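Local coordinates for transcriptional regulator ComR (Streptococcus vestibularis F0396, PDB 6HU8), which probably binds DNA through a helix-turn-helix domain and regulates competence in response to a peptide pheromone, as a member of the RNPP family, at residues 150-155 against 160-165; 156-161 against 188-193; 167-172 against 181-186. All coordinates share one frame; numbering follows the deposited sequence.

Interaction 1: 150-155 against 160-165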
loop_
_atom_site.group_PDB
_atom_site.type_symbol
_atom_site.label_atom_id
_atom_site.label_comp_id
_atom_site.label_asym_id
_atom_site.label_seq_id
_atom_site.Cartn_x
_atom_site.Cartn_y
_atom_site.Cartn_z
ATOM N N GLU A 150 -8.130 0.241 9.696
ATOM C CA GLU A 150 -8.267 0.511 11.139
ATOM C C GLU A 150 -7.104 -0.104 11.912
ATOM O O GLU A 150 -6.627 0.457 12.886
ATOM C CB GLU A 150 -9.567 -0.050 11.710
ATOM C CG GLU A 150 -10.761 0.843 11.615
ATOM C CD GLU A 150 -10.542 2.190 12.284
ATOM O OE1 GLU A 150 -10.048 2.244 13.434
ATOM O OE2 GLU A 150 -10.848 3.204 11.630
ATOM N N GLN A 151 -6.672 -1.286 11.485
ATOM C CA GLN A 151 -5.592 -1.970 12.171
ATOM C C GLN A 151 -4.259 -1.274 11.863
ATOM O O GLN A 151 -3.386 -1.169 12.726
ATOM C CB GLN A 151 -5.585 -3.454 11.784
ATOM C CG GLN A 151 -6.716 -4.195 12.507
ATOM C CD GLN A 151 -7.016 -5.583 11.964
ATOM O OE1 GLN A 151 -6.620 -5.941 10.864
ATOM N NE2 GLN A 151 -7.742 -6.365 12.747
ATOM N N VAL A 152 -4.117 -0.741 10.657
ATOM C CA VAL A 152 -2.858 -0.082 10.297
ATOM C C VAL A 152 -2.686 1.204 11.122
ATOM O O VAL A 152 -1.567 1.550 11.520
ATOM C CB VAL A 152 -2.792 0.223 8.779
ATOM C CG1 VAL A 152 -1.771 1.319 8.472
ATOM C CG2 VAL A 152 -2.481 -1.049 8.012
ATOM N N LYS A 153 -3.800 1.879 11.406
ATOM C CA LYS A 153 -3.786 3.103 12.211
ATOM C C LYS A 153 -3.082 2.925 13.561
ATOM O O LYS A 153 -2.543 3.881 14.114
ATOM C CB LYS A 153 -5.210 3.601 12.463
ATOM C CG LYS A 153 -5.942 4.168 11.252
ATOM C CD LYS A 153 -7.395 4.464 11.638
ATOM C CE LYS A 153 -8.214 4.996 10.478
ATOM N NZ LYS A 153 -9.641 5.322 10.842
ATOM N N ARG A 154 -3.085 1.706 14.088
ATOM C CA ARG A 154 -2.539 1.450 15.419
ATOM C C ARG A 154 -1.095 0.961 15.384
ATOM O O ARG A 154 -0.494 0.750 16.437
ATOM C CB ARG A 154 -3.398 0.412 16.166
ATOM C CG ARG A 154 -4.892 0.705 16.197
ATOM C CD ARG A 154 -5.315 1.437 17.479
ATOM N NE ARG A 154 -4.918 0.699 18.679
ATOM C CZ ARG A 154 -5.696 -0.146 19.355
ATOM N NH1 ARG A 154 -5.206 -0.757 20.426
ATOM N NH2 ARG A 154 -6.956 -0.383 18.979
ATOM N N LYS A 155 -0.544 0.763 14.186
ATOM C CA LYS A 155 0.784 0.161 14.049
ATOM C C LYS A 155 1.868 1.232 14.026
ATOM O O LYS A 155 1.630 2.353 13.585
ATOM C CB LYS A 155 0.881 -0.690 12.774
ATOM C CG LYS A 155 0.107 -2.010 12.797
ATOM C CD LYS A 155 0.380 -2.821 11.529
ATOM C CE LYS A 155 -0.706 -3.871 11.294
ATOM N NZ LYS A 155 -0.474 -4.667 10.049
ATOM N N THR A 160 4.940 -4.437 3.930
ATOM C CA THR A 160 4.632 -4.109 2.546
ATOM C C THR A 160 3.126 -4.095 2.343
ATOM O O THR A 160 2.603 -3.133 1.770
ATOM C CB THR A 160 5.287 -5.084 1.554
ATOM O OG1 THR A 160 6.697 -5.090 1.770
ATOM C CG2 THR A 160 5.021 -4.637 0.121
ATOM N N ASN A 161 2.414 -5.116 2.836
ATOM C CA ASN A 161 0.953 -5.095 2.735
ATOM C C ASN A 161 0.361 -3.858 3.415
ATOM O O ASN A 161 -0.573 -3.245 2.885
ATOM C CB ASN A 161 0.302 -6.359 3.341
ATOM C CG ASN A 161 0.542 -7.598 2.510
ATOM O OD1 ASN A 161 0.929 -7.516 1.341
ATOM N ND2 ASN A 161 0.304 -8.759 3.106
ATOM N N ASP A 162 0.885 -3.501 4.588
ATOM C CA ASP A 162 0.422 -2.287 5.282
ATOM C C ASP A 162 0.591 -1.044 4.401
ATOM O O ASP A 162 -0.311 -0.195 4.305
ATOM C CB ASP A 162 1.190 -2.062 6.589
ATOM C CG ASP A 162 0.903 -3.114 7.635
ATOM O OD1 ASP A 162 -0.157 -3.776 7.557
ATOM O OD2 ASP A 162 1.749 -3.264 8.547
ATOM N N LEU A 163 1.764 -0.941 3.771
ATOM C CA LEU A 163 2.076 0.187 2.893
ATOM C C LEU A 163 1.112 0.250 1.727
ATOM O O LEU A 163 0.761 1.337 1.270
ATOM C CB LEU A 163 3.513 0.098 2.374
ATOM C CG LEU A 163 4.602 0.349 3.417
ATOM C CD1 LEU A 163 5.948 0.314 2.743
ATOM C CD2 LEU A 163 4.406 1.675 4.131
ATOM N N LEU A 164 0.657 -0.907 1.257
ATOM C CA LEU A 164 -0.273 -0.916 0.138
ATOM C C LEU A 164 -1.693 -0.535 0.590
ATOM O O LEU A 164 -2.417 0.130 -0.144
ATOM C CB LEU A 164 -0.252 -2.276 -0.562
ATOM C CG LEU A 164 1.082 -2.524 -1.288
ATOM C CD1 LEU A 164 1.161 -3.930 -1.857
ATOM C CD2 LEU A 164 1.308 -1.513 -2.384
ATOM N N VAL A 165 -2.099 -0.962 1.783
ATOM C CA VAL A 165 -3.366 -0.490 2.341
ATOM C C VAL A 165 -3.312 1.037 2.446
ATOM O O VAL A 165 -4.270 1.750 2.119
ATOM C CB VAL A 165 -3.646 -1.109 3.732
ATOM C CG1 VAL A 165 -4.845 -0.435 4.382
ATOM C CG2 VAL A 165 -3.848 -2.636 3.626
#
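K155 and D162 approach from opposite directions across the turn that links helix 139-152 to helix 160-173. They form a salt bridge in which both carboxylate oxygens face NZ, but unequally. NZ of K155 lies 2.7 Å from OD1 of D162, on its syn side and 20° out of the carboxylate plane. A second, weak bond of 3.0 Å runs from NZ of K155 to OD2 of D162. The lysine chain is extended beyond CG and runs alongside the carboxylate, with CD of K155 3.3 Å from OD2 of D162. V152 supplies the apolar side. With CG1 anti to the backbone N (chi1 159°), CG2 falls anti to the carbonyl carbon and sits 3.6 Å from OD1 of D162. The same methyl reaches CG1 of V165, one helical turn on, at 4.4 Å.

The second shell fixes both partners. V152 to K155 form a type I turn, with K155 N bonded to V152 O. S159 is the N-cap of helix 160-173. Its OG caps D162 N, and OD2 of D162 accepts S159 N. This capping box fixes the carboxylate that K155 meets. OD2 is thus divided between S159 and a weak bond to K155, while OD1 takes the stronger one. K155 probably balances the buried negative charge.

Interaction 2: 156-161 against 188-193; sequences KKFSTN and VDRVLK
This contact belongs to the helical repeat domain of the TPR clan. It joins the linker that leads into helix 160-173 to the last turns of helix 181-192. R190 is the central residue. Its side chain first leaves the helix with CG anti to the backbone N (chi1 -164°), then bends at chi2 and chi3. The bends lay its aliphatic part against F158 and turn one guanidinium face to CG of K156.

CG of R190 comes 3.4 Å from CZ of F158, and CB of R190 is also close to this end of the ring. The two side chains cross at about a right angle, and the ring and guanidinium planes are 73° apart. The contact with F158 is thus made by methylenes and not by the charged group. CD of R190 lies 3.3 Å from the backbone O of K156. Further out, CG of K156 sits over the centre of one guanidinium face, 3.9 Å above the plane. The K156 chain bends at chi4. NZ of K156 stays 5.1 Å from NH2 of R190, so the lysine offers a methylene, not its charge, to the guanidinium face.

V191 adds a second contact to F158. Its backbone N lies at the ring edge, near the ring plane. Its CG2 methyl touches CE2 of F158 at 3.9 Å.

Q194 ties the two backbones together just beyond the helix. Its NE2 bonds to the carbonyl oxygens of K156 and R190, and its OE1 accepts the N of F158. F158 also packs on L163 and I166 of helix 160-173, and its O bonds to the hydroxyl of Y202. V191 also touches L210 and I213 of helix 200-219.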
loop_
_atom_site.group_PDB
_atom_site.type_symbol
_atom_site.label_atom_id
_atom_site.label_comp_id
_atom_site.label_asym_id
_atom_site.label_seq_id
_atom_site.Cartn_x
_atom_site.Cartn_y
_atom_site.Cartn_z
ATOM N N LYS A 156 3.054 0.870 14.500
ATOM C CA LYS A 156 4.211 1.753 14.454
ATOM C C LYS A 156 5.149 1.328 13.330
ATOM O O LYS A 156 5.835 2.158 12.735
ATOM C CB LYS A 156 4.944 1.759 15.802
ATOM C CG LYS A 156 4.239 2.594 16.875
ATOM C CD LYS A 156 5.149 2.892 18.066
ATOM C CE LYS A 156 4.421 3.708 19.142
ATOM N NZ LYS A 156 3.405 2.906 19.897
ATOM N N LYS A 157 5.162 0.031 13.036
ATOM C CA LYS A 157 6.007 -0.510 11.983
ATOM C C LYS A 157 5.123 -1.108 10.886
ATOM O O LYS A 157 4.284 -1.964 11.153
ATOM C CB LYS A 157 6.966 -1.556 12.558
ATOM C CG LYS A 157 7.994 -2.087 11.574
ATOM C CD LYS A 157 8.903 -3.125 12.232
ATOM C CE LYS A 157 10.048 -3.543 11.316
ATOM N NZ LYS A 157 10.811 -4.714 11.859
ATOM N N PHE A 158 5.305 -0.636 9.656
ATOM C CA PHE A 158 4.466 -1.037 8.520
ATOM C C PHE A 158 5.137 -2.120 7.685
ATOM O O PHE A 158 6.317 -2.014 7.390
ATOM C CB PHE A 158 4.175 0.164 7.599
ATOM C CG PHE A 158 3.363 1.265 8.235
ATOM C CD1 PHE A 158 2.329 0.973 9.104
ATOM C CD2 PHE A 158 3.640 2.594 7.948
ATOM C CE1 PHE A 158 1.582 1.982 9.684
ATOM C CE2 PHE A 158 2.892 3.616 8.519
ATOM C CZ PHE A 158 1.859 3.305 9.390
ATOM N N SER A 159 4.372 -3.133 7.291
ATOM C CA SER A 159 4.816 -4.129 6.329
ATOM C C SER A 159 4.527 -3.650 4.914
ATOM O O SER A 159 3.891 -2.614 4.716
ATOM C CB SER A 159 4.101 -5.459 6.563
ATOM O OG SER A 159 2.691 -5.295 6.382
ATOM N N THR A 160 4.940 -4.437 3.930
ATOM C CA THR A 160 4.632 -4.109 2.546
ATOM C C THR A 160 3.126 -4.095 2.343
ATOM O O THR A 160 2.603 -3.133 1.770
ATOM C CB THR A 160 5.287 -5.084 1.554
ATOM O OG1 THR A 160 6.697 -5.090 1.770
ATOM C CG2 THR A 160 5.021 -4.637 0.121
ATOM N N ASN A 161 2.414 -5.116 2.836
ATOM C CA ASN A 161 0.953 -5.095 2.735
ATOM C C ASN A 161 0.361 -3.858 3.415
ATOM O O ASN A 161 -0.573 -3.245 2.885
ATOM C CB ASN A 161 0.302 -6.359 3.341
ATOM C CG ASN A 161 0.542 -7.598 2.510
ATOM O OD1 ASN A 161 0.929 -7.516 1.341
ATOM N ND2 ASN A 161 0.304 -8.759 3.106
ATOM N N VAL A 188 0.830 9.999 7.768
ATOM C CA VAL A 188 2.015 10.632 7.188
ATOM C C VAL A 188 3.178 10.554 8.160
ATOM O O VAL A 188 4.280 10.163 7.783
ATOM C CB VAL A 188 1.770 12.120 6.811
ATOM C CG1 VAL A 188 3.067 12.778 6.361
ATOM C CG2 VAL A 188 0.717 12.224 5.723
ATOM N N ASP A 189 2.920 10.903 9.419
ATOM C CA ASP A 189 3.979 10.937 10.417
ATOM C C ASP A 189 4.609 9.558 10.620
ATOM O O ASP A 189 5.824 9.433 10.793
ATOM C CB ASP A 189 3.446 11.484 11.745
ATOM C CG ASP A 189 4.454 11.348 12.875
ATOM O OD1 ASP A 189 5.445 12.107 12.877
ATOM O OD2 ASP A 189 4.268 10.467 13.749
ATOM N N ARG A 190 3.783 8.521 10.585
ATOM C CA ARG A 190 4.288 7.174 10.807
ATOM C C ARG A 190 4.995 6.659 9.556
ATOM O O ARG A 190 5.990 5.939 9.649
ATOM C CB ARG A 190 3.153 6.233 11.226
ATOM C CG ARG A 190 3.652 4.943 11.834
ATOM C CD ARG A 190 4.582 5.234 13.009
ATOM N NE ARG A 190 3.844 5.675 14.193
ATOM C CZ ARG A 190 4.415 6.155 15.296
ATOM N NH1 ARG A 190 5.739 6.262 15.370
ATOM N NH2 ARG A 190 3.659 6.528 16.329
ATOM N N VAL A 191 4.495 7.039 8.385
ATOM C CA VAL A 191 5.171 6.687 7.136
ATOM C C VAL A 191 6.578 7.274 7.110
ATOM O O VAL A 191 7.539 6.590 6.754
ATOM C CB VAL A 191 4.396 7.176 5.899
ATOM C CG1 VAL A 191 5.284 7.119 4.650
ATOM C CG2 VAL A 191 3.141 6.339 5.708
ATOM N N LEU A 192 6.684 8.537 7.522
ATOM C CA LEU A 192 7.954 9.250 7.551
ATOM C C LEU A 192 8.987 8.647 8.510
ATOM O O LEU A 192 10.188 8.872 8.343
ATOM C CB LEU A 192 7.715 10.719 7.909
ATOM C CG LEU A 192 7.113 11.552 6.780
ATOM C CD1 LEU A 192 6.806 12.977 7.244
ATOM C CD2 LEU A 192 8.058 11.543 5.578
ATOM N N LYS A 193 8.537 7.870 9.490
ATOM C CA LYS A 193 9.457 7.283 10.470
ATOM C C LYS A 193 9.860 5.845 10.161
ATOM O O LYS A 193 10.610 5.234 10.925
ATOM C CB LYS A 193 8.847 7.323 11.869
ATOM C CG LYS A 193 8.661 8.711 12.462
ATOM C CD LYS A 193 7.966 8.596 13.820
ATOM C CE LYS A 193 7.687 9.951 14.451
ATOM N NZ LYS A 193 7.239 9.758 15.861
#

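Interaction 3: 167-172 against 181-186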
loop_
_atom_site.group_PDB
_atom_site.type_symbol
_atom_site.label_atom_id
_atom_site.label_comp_id
_atom_site.label_asym_id
_atom_site.label_seq_id
_atom_site.Cartn_x
_atom_site.Cartn_y
_atom_site.Cartn_z
ATOM N N ASP A 167 -1.544 2.975 0.673
ATOM C CA ASP A 167 -1.688 3.492 -0.683
ATOM C C ASP A 167 -3.179 3.650 -1.052
ATOM O O ASP A 167 -3.591 4.692 -1.587
ATOM C CB ASP A 167 -0.978 2.569 -1.673
ATOM C CG ASP A 167 -0.456 3.302 -2.883
ATOM O OD1 ASP A 167 -0.717 4.522 -3.009
ATOM O OD2 ASP A 167 0.218 2.649 -3.705
ATOM N N TYR A 168 -3.985 2.631 -0.744
ATOM C CA TYR A 168 -5.421 2.664 -1.057
ATOM C C TYR A 168 -6.113 3.794 -0.294
ATOM O O TYR A 168 -7.052 4.436 -0.803
ATOM C CB TYR A 168 -6.084 1.324 -0.721
ATOM C CG TYR A 168 -7.314 1.000 -1.541
ATOM C CD1 TYR A 168 -7.336 1.214 -2.918
ATOM C CD2 TYR A 168 -8.451 0.450 -0.944
ATOM C CE1 TYR A 168 -8.458 0.904 -3.674
ATOM C CE2 TYR A 168 -9.574 0.127 -1.690
ATOM C CZ TYR A 168 -9.574 0.360 -3.051
ATOM O OH TYR A 168 -10.685 0.036 -3.788
ATOM N N TYR A 169 -5.654 4.032 0.929
ATOM C CA TYR A 169 -6.161 5.148 1.726
ATOM C C TYR A 169 -5.905 6.481 1.005
ATOM O O TYR A 169 -6.836 7.261 0.789
ATOM C CB TYR A 169 -5.528 5.140 3.128
ATOM C CG TYR A 169 -5.603 6.480 3.846
ATOM C CD1 TYR A 169 -6.837 7.067 4.156
ATOM C CD2 TYR A 169 -4.443 7.152 4.221
ATOM C CE1 TYR A 169 -6.908 8.298 4.808
ATOM C CE2 TYR A 169 -4.504 8.396 4.871
ATOM C CZ TYR A 169 -5.739 8.956 5.158
ATOM O OH TYR A 169 -5.808 10.171 5.799
ATOM N N PHE A 170 -4.656 6.738 0.613
ATOM C CA PHE A 170 -4.332 7.962 -0.125
ATOM C C PHE A 170 -5.160 8.073 -1.401
ATOM O O PHE A 170 -5.607 9.165 -1.777
ATOM C CB PHE A 170 -2.835 8.017 -0.451
ATOM C CG PHE A 170 -1.968 8.162 0.763
ATOM C CD1 PHE A 170 -2.385 8.949 1.835
ATOM C CD2 PHE A 170 -0.750 7.519 0.845
ATOM C CE1 PHE A 170 -1.600 9.101 2.968
ATOM C CE2 PHE A 170 0.047 7.669 1.980
ATOM C CZ PHE A 170 -0.386 8.450 3.044
ATOM N N TYR A 171 -5.379 6.929 -2.047
ATOM C CA TYR A 171 -6.237 6.845 -3.226
ATOM C C TYR A 171 -7.663 7.338 -2.949
ATOM O O TYR A 171 -8.312 7.864 -3.851
ATOM C CB TYR A 171 -6.267 5.408 -3.726
ATOM C CG TYR A 171 -6.963 5.168 -5.049
ATOM C CD1 TYR A 171 -6.447 5.679 -6.232
ATOM C CD2 TYR A 171 -8.099 4.367 -5.120
ATOM C CE1 TYR A 171 -7.064 5.426 -7.456
ATOM C CE2 TYR A 171 -8.721 4.105 -6.331
ATOM C CZ TYR A 171 -8.200 4.637 -7.499
ATOM O OH TYR A 171 -8.817 4.381 -8.707
ATOM N N HIS A 172 -8.145 7.168 -1.717
ATOM C CA HIS A 172 -9.456 7.715 -1.327
ATOM C C HIS A 172 -9.445 9.248 -1.292
ATOM O O HIS A 172 -10.473 9.897 -1.512
ATOM C CB HIS A 172 -9.897 7.220 0.059
ATOM C CG HIS A 172 -10.429 5.828 0.074
ATOM N ND1 HIS A 172 -9.675 4.739 -0.304
ATOM C CD2 HIS A 172 -11.643 5.342 0.430
ATOM C CE1 HIS A 172 -10.403 3.641 -0.187
ATOM N NE2 HIS A 172 -11.600 3.979 0.264
ATOM N N LYS A 181 -8.260 15.270 9.048
ATOM C CA LYS A 181 -6.909 15.791 9.154
ATOM C C LYS A 181 -6.093 15.031 10.185
ATOM O O LYS A 181 -4.882 14.891 10.035
ATOM C CB LYS A 181 -6.942 17.284 9.506
ATOM C CG LYS A 181 -5.811 18.095 8.901
ATOM C CD LYS A 181 -5.976 19.587 9.197
ATOM C CE LYS A 181 -5.524 19.933 10.614
ATOM N NZ LYS A 181 -4.064 19.673 10.797
ATOM N N LYS A 182 -6.757 14.537 11.228
ATOM C CA LYS A 182 -6.077 13.797 12.291
ATOM C C LYS A 182 -5.514 12.483 11.767
ATOM O O LYS A 182 -4.373 12.104 12.086
ATOM C CB LYS A 182 -7.024 13.523 13.465
ATOM C CG LYS A 182 -7.514 14.781 14.177
ATOM C CD LYS A 182 -8.606 14.462 15.213
ATOM C CE LYS A 182 -9.443 15.715 15.514
ATOM N NZ LYS A 182 -10.462 15.525 16.594
ATOM N N ILE A 183 -6.335 11.775 10.991
ATOM C CA ILE A 183 -5.919 10.503 10.417
ATOM C C ILE A 183 -4.752 10.710 9.459
ATOM O O ILE A 183 -3.729 10.018 9.558
ATOM C CB ILE A 183 -7.067 9.809 9.669
ATOM C CG1 ILE A 183 -8.142 9.329 10.655
ATOM C CG2 ILE A 183 -6.531 8.649 8.833
ATOM C CD1 ILE A 183 -9.265 8.594 9.984
ATOM N N PHE A 184 -4.908 11.665 8.543
ATOM C CA PHE A 184 -3.873 11.946 7.552
ATOM C C PHE A 184 -2.529 12.232 8.218
ATOM O O PHE A 184 -1.517 11.598 7.900
ATOM C CB PHE A 184 -4.285 13.121 6.662
ATOM C CG PHE A 184 -3.277 13.452 5.582
ATOM C CD1 PHE A 184 -3.209 12.693 4.415
ATOM C CD2 PHE A 184 -2.395 14.523 5.733
ATOM C CE1 PHE A 184 -2.278 12.994 3.415
ATOM C CE2 PHE A 184 -1.457 14.835 4.737
ATOM C CZ PHE A 184 -1.405 14.073 3.577
ATOM N N ASP A 185 -2.517 13.161 9.166
ATOM C CA ASP A 185 -1.266 13.525 9.823
ATOM C C ASP A 185 -0.661 12.346 10.583
ATOM O O ASP A 185 0.557 12.191 10.624
ATOM C CB ASP A 185 -1.465 14.712 10.780
ATOM C CG ASP A 185 -1.815 16.005 10.054
ATOM O OD1 ASP A 185 -1.791 16.025 8.807
ATOM O OD2 ASP A 185 -2.114 17.012 10.733
ATOM N N ARG A 186 -1.502 11.515 11.192
ATOM C CA ARG A 186 -0.988 10.352 11.903
ATOM C C ARG A 186 -0.329 9.383 10.932
ATOM O O ARG A 186 0.755 8.863 11.196
ATOM C CB ARG A 186 -2.095 9.630 12.671
ATOM C CG ARG A 186 -1.594 8.430 13.476
ATOM C CD ARG A 186 -2.507 7.206 13.337
ATOM N NE ARG A 186 -3.922 7.574 13.250
ATOM C CZ ARG A 186 -4.748 7.668 14.294
ATOM N NH1 ARG A 186 -6.022 8.004 14.106
ATOM N NH2 ARG A 186 -4.305 7.424 15.524
#
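Helices 167-172 and 181-186 run roughly antiparallel, with 141° between their directions and axes 12.1 Å apart at closest approach. The CA atoms of F170 and F184, at 8.7 Å, are the nearest pair, and aromatic side chains span the gap.

Y169 reaches across with its hydroxyl. Its CG is anti to the backbone N (chi1 160°), and the ring extends toward helix 181-186 with the hydroxyl leading. OH of Y169 lies 3.2 Å from CA of F184 and 3.4 Å from CB of F184. It meets the F184 ring at its edge, in the plane of that ring. CG2 of I183 touches the same end of Y169, 3.5 Å from OH and 3.8 Å from CZ of Y169. Beside this, CE1 of F170 meets CE1 of F184 at 4.0 Å, the two side chains crossing at about a right angle.

On another side of helix 160-173, ND1 of H172 donates to O of Y168 at 2.7 Å, with an N-H...O angle of 162°. It approaches from above the carbonyl plane. NE2 of H172 bonds to E142, so the ring may well carry a positive charge. The H172 ring stacks with W135 and Y145, and Y169 stacks with F149 of helix 139-152. L216 of helix 200-219 touches both F170 and F184.

The Y169 hydroxyl sits against carbons of F184 and I183. F184 N is near it, but the angle is too poor for a hydrogen bond. The interface between the two segments therefore rests on van der Waals contact.

How the interactions relate
The three contacts follow the chain through consecutive helices of the ComR repeat domain. Interactions 1 and 2 are about 8 Å apart, centre to centre. Their ranges overlap at T160 and N161, but the physical link lies elsewhere. CG1 of V152 is 3.6 Å from CE1 of F158, and O of K155 is 3.7 Å from CG of R190. Interaction 3 is nested inside the loop closed by interaction 2, and their centres are about 12 Å apart. Both join helix 160-173, or the linker before it, to helix 181-192, at different levels. Interaction 1 meets interaction 3 through K153, whose NZ is 3.4 Å from CD1 of I183. No peptide is bound in this apo structure.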